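Local coordinates for protein 3-dehydroquinate dehydratase (Zymomonas mobilis subsp. mobilis, PDB 6SMF) that probably catalyses the trans-dehydration of 3-dehydroquinate to 3-dehydroshikimate through an enolate intermediate, a step of the shikimate pathway toward chorismate, at residues A[76-81]-A[99-104]. Sequence-based numbering, arbitrary orientation.
Sequences KAVILN and ITVPVI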
ATOM      1  N   LYS A  76       6.685  17.510 -37.387  1.00 89.63           N
ATOM      2  CA  LYS A  76       5.218  17.299 -37.455  1.00 93.74           C
ATOM      3  C   LYS A  76       4.774  16.391 -36.303  1.00 89.62           C
ATOM      4  O   LYS A  76       3.631  16.575 -35.829  1.00 87.88           O
ATOM      5  CB  LYS A  76       4.807  16.627 -38.760  1.00 96.07           C
ATOM      6  CG  LYS A  76       3.300  16.544 -38.910  1.00 98.13           C
ATOM      7  CD  LYS A  76       2.840  15.944 -40.182  1.00102.33           C
ATOM      8  CE  LYS A  76       1.655  16.669 -40.806  1.00113.10           C
ATOM      9  NZ  LYS A  76       0.394  16.283 -40.141  1.00113.24           N
ATOM     10  N   ALA A  77       5.623  15.424 -35.937  1.00 85.86           N
ATOM     11  CA  ALA A  77       5.329  14.388 -34.905  1.00 82.43           C
ATOM     12  C   ALA A  77       6.607  13.718 -34.388  1.00 79.01           C
ATOM     13  O   ALA A  77       7.672  13.845 -35.029  1.00 78.34           O
ATOM     14  CB  ALA A  77       4.391  13.358 -35.469  1.00 80.33           C
ATOM     15  N   VAL A  78       6.517  13.094 -33.213  1.00 79.37           N
ATOM     16  CA  VAL A  78       7.549  12.167 -32.659  1.00 75.49           C
ATOM     17  C   VAL A  78       6.880  10.821 -32.394  1.00 73.45           C
ATOM     18  O   VAL A  78       5.807  10.761 -31.773  1.00 73.31           O
ATOM     19  CB  VAL A  78       8.204  12.683 -31.374  1.00 77.59           C
ATOM     20  CG1 VAL A  78       9.199  11.681 -30.806  1.00 78.97           C
ATOM     21  CG2 VAL A  78       8.873  14.018 -31.606  1.00 83.67           C
ATOM     22  N   ILE A  79       7.500   9.774 -32.898  1.00 73.28           N
ATOM     23  CA  ILE A  79       7.151   8.383 -32.545  1.00 70.52           C
ATOM     24  C   ILE A  79       8.224   7.987 -31.544  1.00 71.38           C
ATOM     25  O   ILE A  79       9.405   8.128 -31.891  1.00 71.14           O
ATOM     26  CB  ILE A  79       7.136   7.511 -33.799  1.00 73.53           C
ATOM     27  CG1 ILE A  79       6.023   7.924 -34.777  1.00 77.33           C
ATOM     28  CG2 ILE A  79       7.058   6.055 -33.417  1.00 73.22           C
ATOM     29  CD1 ILE A  79       6.189   7.357 -36.213  1.00 80.21           C
ATOM     30  N   LEU A  80       7.822   7.621 -30.327  1.00 69.50           N
ATOM     31  CA  LEU A  80       8.760   7.413 -29.199  1.00 67.19           C
ATOM     32  C   LEU A  80       8.542   6.027 -28.608  1.00 64.15           C
ATOM     33  O   LEU A  80       7.431   5.730 -28.180  1.00 60.18           O
ATOM     34  CB  LEU A  80       8.532   8.489 -28.133  1.00 65.61           C
ATOM     35  CG  LEU A  80       9.387   8.336 -26.883  1.00 62.36           C
ATOM     36  CD1 LEU A  80      10.880   8.347 -27.242  1.00 64.09           C
ATOM     37  CD2 LEU A  80       9.035   9.432 -25.877  1.00 65.83           C
ATOM     38  N   ASN A  81       9.587   5.214 -28.654  1.00 67.44           N
ATOM     39  CA  ASN A  81       9.715   3.945 -27.909  1.00 64.00           C
ATOM     40  C   ASN A  81      10.835   4.164 -26.891  1.00 64.39           C
ATOM     41  O   ASN A  81      11.992   3.992 -27.242  1.00 69.83           O
ATOM     42  CB  ASN A  81       9.969   2.784 -28.869  1.00 65.42           C
ATOM     43  CG  ASN A  81       9.906   1.490 -28.113  1.00 65.43           C
ATOM     44  OD1 ASN A  81       9.985   1.539 -26.895  1.00 65.53           O
ATOM     45  ND2 ASN A  81       9.770   0.366 -28.801  1.00 64.88           N
ATOM     46  N   ILE A  99       6.712  20.325 -24.815  1.00 73.25           N
ATOM     47  CA  ILE A  99       6.752  20.541 -26.295  1.00 78.79           C
ATOM     48  C   ILE A  99       5.336  20.454 -26.864  1.00 80.31           C
ATOM     49  O   ILE A  99       4.500  19.792 -26.255  1.00 82.56           O
ATOM     50  CB  ILE A  99       7.703  19.560 -26.993  1.00 75.00           C
ATOM     51  CG1 ILE A  99       7.131  18.137 -27.051  1.00 74.81           C
ATOM     52  CG2 ILE A  99       9.061  19.632 -26.332  1.00 74.83           C
ATOM     53  CD1 ILE A  99       7.984  17.148 -27.815  1.00 74.68           C
ATOM     54  N   THR A 100       5.101  21.136 -27.981  1.00 84.07           N
ATOM     55  CA  THR A 100       3.798  21.224 -28.691  1.00 88.95           C
ATOM     56  C   THR A 100       3.665  20.162 -29.779  1.00 87.56           C
ATOM     57  O   THR A 100       2.561  19.986 -30.277  1.00 87.04           O
ATOM     58  CB  THR A 100       3.638  22.534 -29.463  1.00 94.84           C
ATOM     59  OG1 THR A 100       4.232  23.569 -28.684  1.00 90.79           O
ATOM     60  CG2 THR A 100       2.175  22.801 -29.745  1.00 99.27           C
ATOM     61  N   VAL A 101       4.774  19.566 -30.205  1.00 87.05           N
ATOM     62  CA  VAL A 101       4.805  18.460 -31.201  1.00 83.42           C
ATOM     63  C   VAL A 101       4.086  17.261 -30.591  1.00 80.49           C
ATOM     64  O   VAL A 101       4.510  16.786 -29.538  1.00 74.70           O
ATOM     65  CB  VAL A 101       6.252  18.080 -31.560  1.00 83.30           C
ATOM     66  CG1 VAL A 101       6.305  16.935 -32.563  1.00 80.82           C
ATOM     67  CG2 VAL A 101       7.032  19.284 -32.052  1.00 88.57           C
ATOM     68  N   PRO A 102       3.055  16.687 -31.257  1.00 79.44           N
ATOM     69  CA  PRO A 102       2.439  15.450 -30.789  1.00 75.31           C
ATOM     70  C   PRO A 102       3.436  14.284 -30.708  1.00 72.74           C
ATOM     71  O   PRO A 102       4.267  14.152 -31.578  1.00 71.72           O
ATOM     72  CB  PRO A 102       1.355  15.087 -31.799  1.00 78.11           C
ATOM     73  CG  PRO A 102       1.310  16.240 -32.814  1.00 84.31           C
ATOM     74  CD  PRO A 102       2.495  17.144 -32.539  1.00 83.74           C
ATOM     75  N   VAL A 103       3.313  13.484 -29.649  1.00 69.97           N
ATOM     76  CA  VAL A 103       4.115  12.258 -29.415  1.00 69.62           C
ATOM     77  C   VAL A 103       3.179  11.040 -29.449  1.00 70.17           C
ATOM     78  O   VAL A 103       2.113  11.046 -28.789  1.00 69.76           O
ATOM     79  CB  VAL A 103       4.884  12.351 -28.097  1.00 68.73           C
ATOM     80  CG1 VAL A 103       5.725  11.100 -27.855  1.00 70.27           C
ATOM     81  CG2 VAL A 103       5.732  13.598 -28.046  1.00 70.48           C
ATOM     82  N   ILE A 104       3.560  10.048 -30.243  1.00 71.16           N
ATOM     83  CA  ILE A 104       2.930   8.702 -30.263  1.00 72.39           C
ATOM     84  C   ILE A 104       3.864   7.703 -29.566  1.00 72.40           C
ATOM     85  O   ILE A 104       5.051   7.556 -29.995  1.00 71.14           O
ATOM     86  CB  ILE A 104       2.631   8.294 -31.701  1.00 72.50           C
ATOM     87  CG1 ILE A 104       1.658   9.274 -32.334  1.00 75.39           C
ATOM     88  CG2 ILE A 104       2.106   6.872 -31.736  1.00 73.90           C
ATOM     89  CD1 ILE A 104       1.592   9.136 -33.829  1.00 80.44           C
TER
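V78 is gripped through both of its backbone polar atoms by the 99-104 segment: its N donates to P102 O at 3.0 Å, and its O accepts from I104 N at 2.8 Å. Two residues along the strand from V78, L80 N reaches I104 O, again at 2.8 Å, with an N-H...O angle of 169°, so that I104 is held through both its N and its O. This alternation, with V78 bridging to V103 and I79 to I104, is the register of parallel strands. CA-H...O contacts supplement it: V103 CA lies 3.3 Å from V78 O, a weak contact beside the stronger bond from I104 N.

Side chains meet mainly on the face that carries V78 and V103. The valine V101, still in the loop, turns its CG1 against the start of strand 77-81, where the methyl sits 3.6 Å from A77 CA. With chi1 of 179°, this CG1 stands anti to the backbone N and also reaches V78 CG2, the two side chains crossing at about a right angle. Beyond it, V103 CG1 packs on L80 CB at 3.8 Å. At the K76 end, beside V101, the P102 ring lies with CD 3.5 Å from K76 O, a van der Waals contact just ahead of the first bridged pair.

Strand 77-81, helix 90-98 and strand 103-107 form a beta-alpha-beta unit of the five-stranded parallel sheet (order 2-1-3-4-5) in this flavodoxin-like type II dehydroquinase. Strand 9-14 borders 77-81 along its other edge, bonding to I79 and N81 through the backbone. Helix 60-72 covers V78 with L67 and A70, whereas A142 of helix 136-147 touches both I79 and I104 on the reverse face. At the C-terminal end of strand 77-81, N81, predicted to bind substrate, hydrogen-bonds through ND2 to Y139 OH and to a citrate anion that probably comes from the crystallisation liquor, while OD1 accepts from A83 N.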